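Local structure of EmGH1 (Erythrobacter marinus, 5Z87) at residues 32-35 with 40-43; 50-55 with 368-373; 233-238 with 302-307; 461-466 with 477-482; 560-565 with 587-592. The protein probably hydrolyses beta-glucosidic linkages, as expected of a beta-glucosidase of glycoside hydrolase family 3. One frame throughout, in Å; residues are numbered along the deposited sequence.

Contact 1. Residues 32-35 with 40-43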
# COMPACT_ATOMS: atom_id res chain seq x y z
N ALA A 32 -4.89 -45.34 -29.55
CA ALA A 32 -6.25 -45.71 -29.92
C ALA A 32 -6.76 -46.91 -29.12
O ALA A 32 -7.98 -47.09 -29.01
CB ALA A 32 -6.33 -46.02 -31.41
N SER A 33 -5.87 -47.73 -28.58
CA SER A 33 -6.26 -48.85 -27.73
C SER A 33 -6.62 -48.43 -26.31
O SER A 33 -6.98 -49.30 -25.51
CB SER A 33 -5.12 -49.88 -27.67
OG SER A 33 -4.11 -49.46 -26.78
N ASP A 34 -6.52 -47.14 -25.97
CA ASP A 34 -6.75 -46.71 -24.61
C ASP A 34 -8.21 -46.89 -24.22
O ASP A 34 -9.13 -46.55 -24.99
CB ASP A 34 -6.33 -45.24 -24.44
CG ASP A 34 -4.82 -45.07 -24.32
OD1 ASP A 34 -4.10 -46.09 -24.40
OD2 ASP A 34 -4.35 -43.92 -24.15
N ASP A 35 -8.43 -47.42 -23.02
CA ASP A 35 -9.75 -47.80 -22.53
C ASP A 35 -9.93 -47.16 -21.16
O ASP A 35 -9.14 -47.43 -20.25
CB ASP A 35 -9.87 -49.33 -22.43
CG ASP A 35 -11.29 -49.81 -22.21
OD1 ASP A 35 -12.09 -49.08 -21.58
OD2 ASP A 35 -11.62 -50.93 -22.67
N SER A 40 -4.94 -49.87 -15.04
CA SER A 40 -3.50 -49.79 -15.17
C SER A 40 -3.06 -48.63 -16.05
O SER A 40 -1.86 -48.33 -16.09
CB SER A 40 -2.95 -51.10 -15.75
OG SER A 40 -3.17 -51.17 -17.15
N LEU A 41 -3.99 -47.97 -16.74
CA LEU A 41 -3.67 -46.79 -17.52
C LEU A 41 -3.52 -45.56 -16.62
O LEU A 41 -4.04 -45.51 -15.50
CB LEU A 41 -4.75 -46.53 -18.56
CG LEU A 41 -4.48 -46.76 -20.05
CD1 LEU A 41 -5.64 -46.19 -20.85
CD2 LEU A 41 -3.16 -46.14 -20.47
N SER A 42 -2.83 -44.55 -17.15
CA SER A 42 -2.64 -43.31 -16.41
C SER A 42 -3.94 -42.52 -16.38
O SER A 42 -4.78 -42.64 -17.28
CB SER A 42 -1.54 -42.46 -17.06
OG SER A 42 -2.05 -41.81 -18.21
N PRO A 43 -4.14 -41.70 -15.33
CA PRO A 43 -5.36 -40.88 -15.26
C PRO A 43 -5.59 -40.04 -16.50
O PRO A 43 -6.73 -39.93 -16.97
CB PRO A 43 -5.11 -40.00 -14.03
CG PRO A 43 -4.29 -40.88 -13.13
CD PRO A 43 -3.39 -41.69 -14.06
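Leu41 and Asp34 meet at about a right angle, the isobutyl group pointing at the carboxylate arm of Asp34 and ending above its flat group. The methyl CD1 does most of the touching: it stands 3.7 Å from Asp34 CG and 3.8 Å from Asp34 CB, so it covers the root of the carboxylate as much as its oxygens. The second methyl reaches less far, with Leu41 CD2 4.0 Å from Asp34 OD1. Asp34 offers this surface because its CG lies beside the backbone N and anti to the carbonyl carbon (chi1 -78°). Leu41 has an unusual chi1 of -109°, away from the staggered positions, with CD1 anti to CA (chi2 -170°), reaching the backbone of Asp35. There the same methyl lies 3.7 Å from Asp35 N, filling the angle between main chain and side chain. No hydrogen bond joins the two segments; the contact is van der Waals only and lies at the surface. It belongs to the loop leading into helix 43-51, in a chain whose N-terminal part is the TIM-barrel-type domain of family 3 enzymes. Ser42 is the N-cap of that helix, its OG accepting from Arg45 N, while Leu41 O is bound by Tyr222 OH. The polar end of Asp34 is engaged elsewhere: OD1 forms a salt bridge with Arg45, and OD2 accepts from Gln31 N. Arg45 therefore ties the helix start to the carboxylate that Leu41 covers. Asp35 turns the end of its side chain away from Leu41, and its OD1 accepts from Arg37 N, closing an Asx turn.

Contact 2. Residues 50-55 with 368-373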
# COMPACT_ATOMS: atom_id res chain seq x y z
N LEU A 50 -12.18 -41.50 -22.10
CA LEU A 50 -13.57 -41.28 -21.70
C LEU A 50 -14.15 -40.07 -22.41
O LEU A 50 -15.32 -40.10 -22.84
CB LEU A 50 -13.64 -41.10 -20.18
CG LEU A 50 -15.02 -40.74 -19.60
CD1 LEU A 50 -16.04 -41.80 -19.98
CD2 LEU A 50 -14.95 -40.55 -18.08
N ALA A 51 -13.37 -38.99 -22.52
CA ALA A 51 -13.88 -37.77 -23.12
C ALA A 51 -14.27 -37.97 -24.58
O ALA A 51 -15.24 -37.37 -25.06
CB ALA A 51 -12.84 -36.65 -22.98
N ASN A 52 -13.54 -38.83 -25.30
CA ASN A 52 -13.89 -39.14 -26.69
C ASN A 52 -15.27 -39.78 -26.81
O ASN A 52 -15.86 -39.73 -27.88
CB ASN A 52 -12.84 -40.05 -27.31
CG ASN A 52 -11.51 -39.34 -27.51
OD1 ASN A 52 -11.47 -38.13 -27.72
ND2 ASN A 52 -10.41 -40.09 -27.43
N LEU A 53 -15.80 -40.35 -25.73
CA LEU A 53 -17.11 -40.99 -25.78
C LEU A 53 -18.26 -40.06 -25.42
O LEU A 53 -19.42 -40.46 -25.59
CB LEU A 53 -17.13 -42.20 -24.84
CG LEU A 53 -15.94 -43.15 -24.96
CD1 LEU A 53 -16.06 -44.28 -23.97
CD2 LEU A 53 -15.84 -43.68 -26.38
N MET A 54 -17.99 -38.84 -24.95
CA MET A 54 -19.01 -38.02 -24.31
C MET A 54 -19.54 -36.95 -25.25
O MET A 54 -18.83 -36.47 -26.13
CB MET A 54 -18.45 -37.36 -23.04
CG MET A 54 -17.89 -38.36 -22.04
SD MET A 54 -17.07 -37.64 -20.61
CE MET A 54 -18.40 -36.68 -19.87
N THR A 55 -20.81 -36.58 -25.06
CA THR A 55 -21.41 -35.49 -25.81
C THR A 55 -20.97 -34.13 -25.24
O THR A 55 -20.37 -34.03 -24.16
CB THR A 55 -22.93 -35.60 -25.79
OG1 THR A 55 -23.43 -35.27 -24.48
CG2 THR A 55 -23.38 -37.02 -26.19
N TYR A 368 -12.90 -25.69 -26.00
CA TYR A 368 -12.66 -25.17 -24.65
C TYR A 368 -13.43 -25.97 -23.60
O TYR A 368 -12.93 -26.22 -22.50
CB TYR A 368 -13.03 -23.68 -24.59
CG TYR A 368 -12.02 -22.80 -25.30
CD1 TYR A 368 -10.79 -22.52 -24.71
CD2 TYR A 368 -12.28 -22.28 -26.56
CE1 TYR A 368 -9.85 -21.73 -25.35
CE2 TYR A 368 -11.34 -21.48 -27.21
CZ TYR A 368 -10.13 -21.22 -26.59
OH TYR A 368 -9.19 -20.45 -27.23
N VAL A 369 -14.66 -26.38 -23.93
CA VAL A 369 -15.39 -27.27 -23.04
C VAL A 369 -14.64 -28.58 -22.87
O VAL A 369 -14.50 -29.09 -21.75
CB VAL A 369 -16.81 -27.50 -23.58
CG1 VAL A 369 -17.53 -28.53 -22.74
CG2 VAL A 369 -17.58 -26.19 -23.57
N ARG A 370 -14.10 -29.12 -23.96
CA ARG A 370 -13.37 -30.39 -23.91
C ARG A 370 -12.05 -30.25 -23.16
O ARG A 370 -11.66 -31.15 -22.41
CB ARG A 370 -13.15 -30.90 -25.34
CG ARG A 370 -12.02 -31.90 -25.54
CD ARG A 370 -12.32 -33.21 -24.86
NE ARG A 370 -11.22 -34.18 -24.92
CZ ARG A 370 -11.23 -35.25 -25.71
NH1 ARG A 370 -12.26 -35.48 -26.52
NH2 ARG A 370 -10.20 -36.10 -25.70
N ARG A 371 -11.34 -29.13 -23.36
CA ARG A 371 -10.12 -28.89 -22.59
C ARG A 371 -10.41 -28.90 -21.09
O ARG A 371 -9.72 -29.57 -20.31
CB ARG A 371 -9.48 -27.56 -23.02
CG ARG A 371 -8.13 -27.28 -22.34
CD ARG A 371 -7.58 -25.90 -22.73
NE ARG A 371 -8.38 -24.79 -22.20
CZ ARG A 371 -8.00 -23.51 -22.24
NH1 ARG A 371 -6.83 -23.17 -22.78
NH2 ARG A 371 -8.79 -22.58 -21.74
N ALA A 372 -11.46 -28.20 -20.68
CA ALA A 372 -11.78 -28.13 -19.26
C ALA A 372 -12.27 -29.48 -18.73
O ALA A 372 -11.76 -29.98 -17.72
CB ALA A 372 -12.82 -27.03 -19.02
N ALA A 373 -13.24 -30.10 -19.42
CA ALA A 373 -13.80 -31.35 -18.92
C ALA A 373 -12.75 -32.46 -18.85
O ALA A 373 -12.83 -33.33 -17.98
CB ALA A 373 -14.99 -31.79 -19.77
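Arg370 reaches Asn52 with CG anti to the backbone N (chi1 158°) and a bend at chi2 (68°), while the CG of Asn52 sits beside its own backbone N and brings OD1 within reach. The contact joins the C-terminal end of helix 43-51, which runs into a type I turn from Ala51 to Met54, to helix 366-382 of the TIM-barrel-type N-terminal domain of family 3. The guanidinium takes Asn52 end-on with two nitrogens that share one acceptor: Arg370 NH1 lies 3.0 Å and Arg370 NH2 3.1 Å from Asn52 OD1. The oxygen is nearly in the guanidinium plane, but amide and guanidinium are turned 54° against each other. Both donors approach OD1 from the same face of the amide, NH2 well above the carbonyl plane and NH1 less tilted. Arg370 NE forms a salt bridge with Glu374, one turn further along its helix, which would restrain rotation of the group and is likely to balance its charge. Met59 of helix 56-61 also packs on Arg370. A leucine in place of Arg370 would probably leave Asn52 OD1 without both donors and Glu374 without its cationic mate. Beneath the guanidinium, the methyl of Ala51 covers one face over its centre, with Ala51 CB 3.5 Å from Arg370 CZ.

Contact 3. Residues 233-238 with 302-307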
# COMPACT_ATOMS: atom_id res chain seq x y z
N LYS A 233 -4.80 -22.05 -3.18
CA LYS A 233 -5.52 -20.80 -3.39
C LYS A 233 -4.79 -19.69 -2.65
O LYS A 233 -3.97 -19.97 -1.76
CB LYS A 233 -6.98 -20.94 -2.93
CG LYS A 233 -7.11 -21.23 -1.45
CD LYS A 233 -8.55 -21.37 -1.03
CE LYS A 233 -8.68 -21.27 0.50
NZ LYS A 233 -10.02 -21.74 1.02
N HIS A 234 -5.04 -18.43 -3.00
CA HIS A 234 -5.87 -17.98 -4.12
C HIS A 234 -5.01 -17.32 -5.20
O HIS A 234 -4.40 -16.29 -4.94
CB HIS A 234 -6.94 -17.00 -3.65
CG HIS A 234 -7.68 -17.45 -2.43
ND1 HIS A 234 -7.12 -17.47 -1.17
CD2 HIS A 234 -8.96 -17.87 -2.27
CE1 HIS A 234 -8.01 -17.88 -0.29
NE2 HIS A 234 -9.15 -18.13 -0.93
N PHE A 235 -5.01 -17.91 -6.40
CA PHE A 235 -4.08 -17.58 -7.49
C PHE A 235 -4.49 -16.26 -8.16
O PHE A 235 -5.54 -16.20 -8.80
CB PHE A 235 -4.13 -18.71 -8.52
CG PHE A 235 -2.92 -18.81 -9.39
CD1 PHE A 235 -1.66 -19.00 -8.84
CD2 PHE A 235 -3.05 -18.79 -10.77
CE1 PHE A 235 -0.54 -19.14 -9.65
CE2 PHE A 235 -1.94 -18.92 -11.60
CZ PHE A 235 -0.68 -19.10 -11.04
N ALA A 236 -3.68 -15.20 -8.03
CA ALA A 236 -2.46 -15.09 -7.23
C ALA A 236 -2.38 -13.64 -6.77
O ALA A 236 -2.77 -12.74 -7.52
CB ALA A 236 -1.21 -15.46 -8.04
N GLY A 237 -1.89 -13.41 -5.55
CA GLY A 237 -1.79 -12.07 -4.99
C GLY A 237 -2.96 -11.64 -4.14
O GLY A 237 -3.08 -10.45 -3.83
N TYR A 238 -3.83 -12.56 -3.74
CA TYR A 238 -5.04 -12.20 -3.02
C TYR A 238 -4.72 -11.49 -1.70
O TYR A 238 -5.47 -10.59 -1.28
CB TYR A 238 -5.87 -13.46 -2.82
CG TYR A 238 -7.19 -13.34 -2.11
CD1 TYR A 238 -8.06 -12.28 -2.36
CD2 TYR A 238 -7.61 -14.34 -1.23
CE1 TYR A 238 -9.29 -12.20 -1.71
CE2 TYR A 238 -8.82 -14.27 -0.58
CZ TYR A 238 -9.66 -13.20 -0.81
OH TYR A 238 -10.87 -13.15 -0.15
N ASP A 302 1.69 -23.24 -19.48
CA ASP A 302 2.85 -23.29 -20.36
C ASP A 302 4.16 -23.31 -19.58
O ASP A 302 5.03 -24.14 -19.84
CB ASP A 302 2.84 -22.11 -21.35
CG ASP A 302 1.67 -22.16 -22.32
OD1 ASP A 302 0.96 -23.20 -22.38
OD2 ASP A 302 1.45 -21.15 -23.03
N ASP A 303 4.34 -22.37 -18.65
CA ASP A 303 5.62 -22.30 -17.94
C ASP A 303 5.78 -23.45 -16.96
O ASP A 303 6.84 -24.06 -16.88
CB ASP A 303 5.75 -20.97 -17.18
CG ASP A 303 6.02 -19.78 -18.08
OD1 ASP A 303 6.20 -19.93 -19.31
OD2 ASP A 303 6.06 -18.66 -17.53
N TRP A 304 4.74 -23.74 -16.18
CA TRP A 304 4.86 -24.71 -15.09
C TRP A 304 4.40 -26.12 -15.46
O TRP A 304 4.71 -27.05 -14.72
CB TRP A 304 4.06 -24.27 -13.86
CG TRP A 304 4.52 -22.99 -13.22
CD1 TRP A 304 5.63 -22.26 -13.54
CD2 TRP A 304 3.86 -22.30 -12.16
NE1 TRP A 304 5.71 -21.14 -12.73
CE2 TRP A 304 4.63 -21.15 -11.87
CE3 TRP A 304 2.70 -22.54 -11.42
CZ2 TRP A 304 4.27 -20.24 -10.88
CZ3 TRP A 304 2.34 -21.63 -10.44
CH2 TRP A 304 3.12 -20.49 -10.17
N GLY A 305 3.63 -26.27 -16.54
CA GLY A 305 3.20 -27.59 -16.97
C GLY A 305 2.07 -28.18 -16.17
O GLY A 305 1.94 -29.41 -16.14
N PHE A 306 1.25 -27.35 -15.52
CA PHE A 306 0.13 -27.85 -14.73
C PHE A 306 -0.84 -28.67 -15.58
O PHE A 306 -1.25 -28.24 -16.66
CB PHE A 306 -0.60 -26.68 -14.08
CG PHE A 306 -1.74 -27.08 -13.17
CD1 PHE A 306 -1.57 -28.01 -12.16
CD2 PHE A 306 -2.99 -26.46 -13.29
CE1 PHE A 306 -2.62 -28.34 -11.30
CE2 PHE A 306 -4.04 -26.78 -12.46
CZ PHE A 306 -3.85 -27.71 -11.45
N GLU A 307 -1.24 -29.83 -15.07
CA GLU A 307 -2.18 -30.68 -15.77
C GLU A 307 -3.46 -30.92 -14.98
O GLU A 307 -4.35 -31.63 -15.46
CB GLU A 307 -1.50 -32.01 -16.13
CG GLU A 307 -0.61 -31.83 -17.38
CD GLU A 307 0.38 -32.96 -17.61
OE1 GLU A 307 0.54 -33.83 -16.72
OE2 GLU A 307 0.99 -32.99 -18.70
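Phe235 and Trp304 carry the whole contact, each giving up a similar amount of surface to the other. The two side chains come from opposite directions and meet at their far ends, bridging backbones that stay well separated: the nearest CA atoms, of Phe235 and Phe306, are 13.3 Å apart. Phe235 CE1 lies 3.9 Å from Trp304 CZ3 and equally far from Trp304 CH2, and Phe235 CZ is 4.0 Å from Trp304 CZ3, so the CE1 and CZ atoms of the phenyl ring meet the CZ3-CH2 bond of the indole. The planes are inclined at 64° with centroids 5.9 Å apart, an oblique pairing. Phe235 reaches out because its CG is anti to the backbone N (chi1 -157°), whereas Trp304 keeps CG beside its own N. Both are buried. Phe265 of helix 263-270 meets the Phe235 ring edge-to-face and also touches Trp304, joining the pair into an aromatic cluster to which Leu295 and Val299 add aliphatic surface. Trp304 follows on from helix 293-303, directly before Gly305, which has a positive phi. On the other side, Phe235 ends strand 229-235; cis peptide bonds precede His234 and Ala236, the second directly after Phe235. Lys233 and His234 line the pocket and both bind O2 of the dithiothreitol there, consistent with the Lys-His pair that binds sugar in family 3 relatives. The contact thus packs the strand's pocket end against the helical shell, with Phe235 facing the helices, as in the TIM-barrel-type N-terminal domain of family 3.

Contact 4. Residues 461-466 with 477-482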
# COMPACT_ATOMS: atom_id res chain seq x y z
N SER A 461 -10.59 -24.83 26.29
CA SER A 461 -10.29 -23.42 26.45
C SER A 461 -9.08 -23.23 27.38
O SER A 461 -8.63 -24.16 28.06
CB SER A 461 -11.49 -22.66 27.02
OG SER A 461 -11.70 -23.01 28.38
N ALA A 462 -8.57 -21.99 27.41
CA ALA A 462 -7.47 -21.67 28.32
C ALA A 462 -7.88 -21.92 29.77
O ALA A 462 -7.14 -22.55 30.53
CB ALA A 462 -7.04 -20.21 28.11
N LEU A 463 -9.08 -21.47 30.15
CA LEU A 463 -9.59 -21.71 31.50
C LEU A 463 -9.62 -23.20 31.83
O LEU A 463 -9.03 -23.65 32.82
CB LEU A 463 -11.00 -21.12 31.63
CG LEU A 463 -11.70 -21.41 32.96
CD1 LEU A 463 -11.00 -20.63 34.09
CD2 LEU A 463 -13.19 -21.08 32.89
N GLU A 464 -10.30 -23.99 30.99
CA GLU A 464 -10.40 -25.42 31.22
C GLU A 464 -9.03 -26.07 31.30
O GLU A 464 -8.80 -26.96 32.13
CB GLU A 464 -11.24 -26.06 30.11
CG GLU A 464 -11.60 -27.51 30.39
CD GLU A 464 -12.24 -28.20 29.19
OE1 GLU A 464 -13.24 -27.67 28.64
OE2 GLU A 464 -11.72 -29.27 28.80
N GLY A 465 -8.11 -25.66 30.44
CA GLY A 465 -6.78 -26.24 30.48
C GLY A 465 -6.06 -25.93 31.79
O GLY A 465 -5.36 -26.78 32.34
N LEU A 466 -6.25 -24.72 32.30
CA LEU A 466 -5.63 -24.34 33.57
C LEU A 466 -6.34 -24.98 34.76
O LEU A 466 -5.69 -25.38 35.73
CB LEU A 466 -5.60 -22.82 33.68
CG LEU A 466 -4.42 -22.20 32.92
CD1 LEU A 466 -4.57 -20.69 32.87
CD2 LEU A 466 -3.08 -22.61 33.56
N VAL A 477 -8.11 -22.14 41.19
CA VAL A 477 -8.32 -21.30 40.02
C VAL A 477 -9.67 -20.61 40.18
O VAL A 477 -10.67 -21.26 40.47
CB VAL A 477 -8.28 -22.11 38.72
CG1 VAL A 477 -9.11 -21.44 37.62
CG2 VAL A 477 -6.85 -22.32 38.26
N GLU A 478 -9.69 -19.29 40.01
CA GLU A 478 -10.94 -18.57 39.83
C GLU A 478 -10.96 -17.93 38.44
O GLU A 478 -9.91 -17.73 37.82
CB GLU A 478 -11.15 -17.50 40.90
CG GLU A 478 -12.62 -17.13 41.06
CD GLU A 478 -12.93 -16.50 42.41
OE1 GLU A 478 -12.24 -16.84 43.40
OE2 GLU A 478 -13.87 -15.68 42.48
N TYR A 479 -12.16 -17.63 37.97
CA TYR A 479 -12.36 -17.11 36.63
C TYR A 479 -13.18 -15.84 36.72
O TYR A 479 -14.14 -15.76 37.48
CB TYR A 479 -13.08 -18.13 35.73
CG TYR A 479 -13.77 -17.49 34.53
CD1 TYR A 479 -13.03 -17.01 33.45
CD2 TYR A 479 -15.15 -17.35 34.49
CE1 TYR A 479 -13.66 -16.42 32.36
CE2 TYR A 479 -15.78 -16.77 33.41
CZ TYR A 479 -15.03 -16.30 32.34
OH TYR A 479 -15.67 -15.72 31.26
N ALA A 480 -12.78 -14.85 35.93
CA ALA A 480 -13.55 -13.64 35.73
C ALA A 480 -13.60 -13.33 34.23
O ALA A 480 -12.63 -13.56 33.51
CB ALA A 480 -12.95 -12.46 36.51
N GLN A 481 -14.74 -12.82 33.78
CA GLN A 481 -14.87 -12.40 32.38
C GLN A 481 -13.82 -11.34 32.03
O GLN A 481 -13.14 -11.43 30.99
CB GLN A 481 -16.29 -11.89 32.13
CG GLN A 481 -16.55 -11.38 30.73
CD GLN A 481 -16.52 -12.48 29.68
OE1 GLN A 481 -16.70 -13.66 29.99
NE2 GLN A 481 -16.29 -12.09 28.43
N GLY A 482 -13.65 -10.34 32.89
CA GLY A 482 -12.71 -9.26 32.63
C GLY A 482 -13.33 -8.20 31.74
O GLY A 482 -13.63 -7.10 32.21
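Leu463 packs against Val477 and Tyr479 within a beta-alpha-beta unit, strand 436-440, helix 462-473 and strand 476-480, of the family 3 C-terminal domain. The segment axes of helix and returning strand lie 9.7 Å apart and run almost antiparallel, at 170°, as expected when a helix turns directly back into the next strand. The apolar contacts are divided between the two methyls of Leu463. Leu463 CD1 drops onto the stem of the tyrosine, 3.6 Å from Tyr479 CB, and is 4.1 Å from Val477 CG1. Leu463 CD2 lies 4.0 Å from Tyr479 CG, meeting the ring obliquely near its root. This fork is directed strandward by a chi1 of 175°, with CG anti to the backbone N, and Leu463 and Tyr479 cross at about a right angle. Val439 of the adjacent strand touches Leu463 too. An alanine here would remove both methyls and would probably open a gap above Tyr479 CB and take from Val477 CG1 its contact with Leu463 CD1. One turn on, the Leu466 backbone completes the packing, its O 4.1 Å from Val477 CG2, while its side chain lies on Met437 and Val439. No hydrogen bond crosses between the segments. At the helix start Ser461 is the N-cap, and Glu464 N donates to Ser461 OG at 3.1 Å along an almost straight bond.

Contact 5. Residues 560-565 with 587-592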
# COMPACT_ATOMS: atom_id res chain seq x y z
N GLU A 560 -11.80 -2.59 25.19
CA GLU A 560 -11.41 -2.26 26.55
C GLU A 560 -10.38 -3.21 27.11
O GLU A 560 -10.13 -3.19 28.32
CB GLU A 560 -12.63 -2.24 27.46
CG GLU A 560 -13.47 -0.99 27.32
CD GLU A 560 -14.17 -0.93 25.98
OE1 GLU A 560 -14.90 -1.89 25.65
OE2 GLU A 560 -13.96 0.06 25.25
N GLN A 561 -9.77 -4.04 26.27
CA GLN A 561 -8.86 -5.06 26.78
C GLN A 561 -7.60 -4.43 27.39
O GLN A 561 -7.05 -4.95 28.36
CB GLN A 561 -8.47 -6.02 25.67
CG GLN A 561 -9.59 -6.91 25.14
CD GLN A 561 -9.08 -7.79 24.01
OE1 GLN A 561 -8.48 -8.84 24.25
NE2 GLN A 561 -9.26 -7.32 22.78
N ASN A 562 -7.11 -3.33 26.81
CA ASN A 562 -5.95 -2.67 27.40
C ASN A 562 -6.31 -2.06 28.74
O ASN A 562 -5.53 -2.16 29.70
CB ASN A 562 -5.39 -1.60 26.45
CG ASN A 562 -4.69 -2.20 25.25
OD1 ASN A 562 -4.06 -3.26 25.34
ND2 ASN A 562 -4.81 -1.54 24.11
N GLU A 563 -7.48 -1.43 28.83
CA GLU A 563 -8.00 -0.97 30.11
C GLU A 563 -7.99 -2.09 31.14
O GLU A 563 -7.45 -1.93 32.24
CB GLU A 563 -9.41 -0.40 29.93
CG GLU A 563 -9.89 0.44 31.10
CD GLU A 563 -11.16 1.19 30.81
OE1 GLU A 563 -11.46 1.42 29.61
OE2 GLU A 563 -11.85 1.58 31.78
N LEU A 564 -8.55 -3.25 30.78
CA LEU A 564 -8.57 -4.37 31.70
C LEU A 564 -7.16 -4.78 32.10
O LEU A 564 -6.90 -5.05 33.28
CB LEU A 564 -9.31 -5.56 31.07
CG LEU A 564 -9.12 -6.92 31.74
CD1 LEU A 564 -9.82 -6.99 33.12
CD2 LEU A 564 -9.60 -8.05 30.82
N ALA A 565 -6.25 -4.83 31.13
CA ALA A 565 -4.90 -5.30 31.42
C ALA A 565 -4.18 -4.36 32.37
O ALA A 565 -3.53 -4.82 33.33
CB ALA A 565 -4.11 -5.45 30.12
N PRO A 587 0.08 -5.25 19.95
CA PRO A 587 -0.41 -4.89 21.29
C PRO A 587 0.64 -4.07 22.05
O PRO A 587 1.35 -4.55 22.94
CB PRO A 587 -0.67 -6.26 21.92
CG PRO A 587 0.47 -7.13 21.32
CD PRO A 587 0.85 -6.51 19.98
N LEU A 588 0.73 -2.79 21.67
CA LEU A 588 1.77 -1.90 22.18
C LEU A 588 1.64 -1.71 23.68
O LEU A 588 2.62 -1.85 24.42
CB LEU A 588 1.68 -0.54 21.49
CG LEU A 588 2.48 -0.22 20.24
CD1 LEU A 588 2.34 1.27 19.98
CD2 LEU A 588 3.93 -0.62 20.44
N VAL A 589 0.44 -1.35 24.13
CA VAL A 589 0.21 -1.13 25.55
C VAL A 589 0.60 -2.36 26.35
O VAL A 589 1.38 -2.28 27.31
CB VAL A 589 -1.26 -0.72 25.79
CG1 VAL A 589 -1.59 -0.71 27.27
CG2 VAL A 589 -1.50 0.66 25.17
N LEU A 590 0.13 -3.53 25.92
CA LEU A 590 0.49 -4.77 26.60
C LEU A 590 1.99 -5.03 26.53
O LEU A 590 2.60 -5.48 27.50
CB LEU A 590 -0.29 -5.93 25.99
CG LEU A 590 -0.30 -7.24 26.78
CD1 LEU A 590 -1.10 -7.07 28.07
CD2 LEU A 590 -0.87 -8.38 25.90
N ALA A 591 2.61 -4.77 25.37
CA ALA A 591 4.04 -5.02 25.27
C ALA A 591 4.84 -4.09 26.18
O ALA A 591 5.86 -4.50 26.74
CB ALA A 591 4.50 -4.89 23.81
N GLU A 592 4.36 -2.87 26.38
CA GLU A 592 5.07 -1.95 27.27
C GLU A 592 4.87 -2.31 28.75
O GLU A 592 5.80 -2.18 29.55
CB GLU A 592 4.60 -0.52 26.99
CG GLU A 592 5.21 0.54 27.89
CD GLU A 592 4.68 1.93 27.57
OE1 GLU A 592 4.70 2.31 26.38
OE2 GLU A 592 4.24 2.63 28.50
O HOH W 1 -1.90 -3.80 23.83
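Asn562 meets Val589 where two successive helices of the family 3 C-terminal alpha/beta domain come together, helix 561-569 leading into strand 574-580 and helix 588-593 into strand 596-601. Their short axes run nearly parallel, at 17°, and 9.9 Å apart. Starting at its base, Asn562 CB is 4.0 Å from Val589 CG1. A chi1 of -72° then sets CG beside the backbone N, which brings the amide up against Val589. At the branch, Asn562 CG lies 3.8 Å from Val589 CB, a van der Waals contact; the two side chains cross obliquely. The nitrogen limb, ND2, touches the other valine methyl, CG2, and donates to Glu556 OE1. The second oxygen of that carboxylate, OE2, accepts a hydrogen bond from Val589 N, so Glu556 links the amide to the first turn of helix 588-593. The oxygen limb is too far from Leu590 N for a direct bond, and a water fills the step: it donates to Asn562 OD1 at 2.7 Å and accepts from Leu590 N at 2.9 Å. Val589 N and Leu590 N belong to a helical first turn, where backbone acceptors are lacking, so Glu556 and the water supply them. Below this polar bridge the contact turns apolar and faces the sheet. Met530 of strand 527-533 touches both Ala565 and Leu590, and Ala577 and Leu579 of the next strand lie under Leu590. Between the helices, Leu590 CD1 approaches Ala565 CB to 4.0 Å.

How the contacts relate
Contacts 1, 2 and 3 lie on one side of the chain's centre and contacts 4 and 5 on the other. Contact 1 is followed directly by contact 2, centres about 16 Å apart, with no touch between them. Contact 2 joins distant parts of the chain, and contact 3 falls within the intervening sequence, about 22 Å away centre to centre. Contact 3 comes nearest to function, since its strand supplies Lys233 and His234 to the dithiothreitol pocket, to which the C-terminal domain adds Tyr452 and Glu541. In that domain contacts 4 and 5, centres about 19 Å apart, touch directly: Gly482 CA lies 3.7 Å from Leu564 CD1. Their centres are about 45 and about 42 Å from that of contact 3.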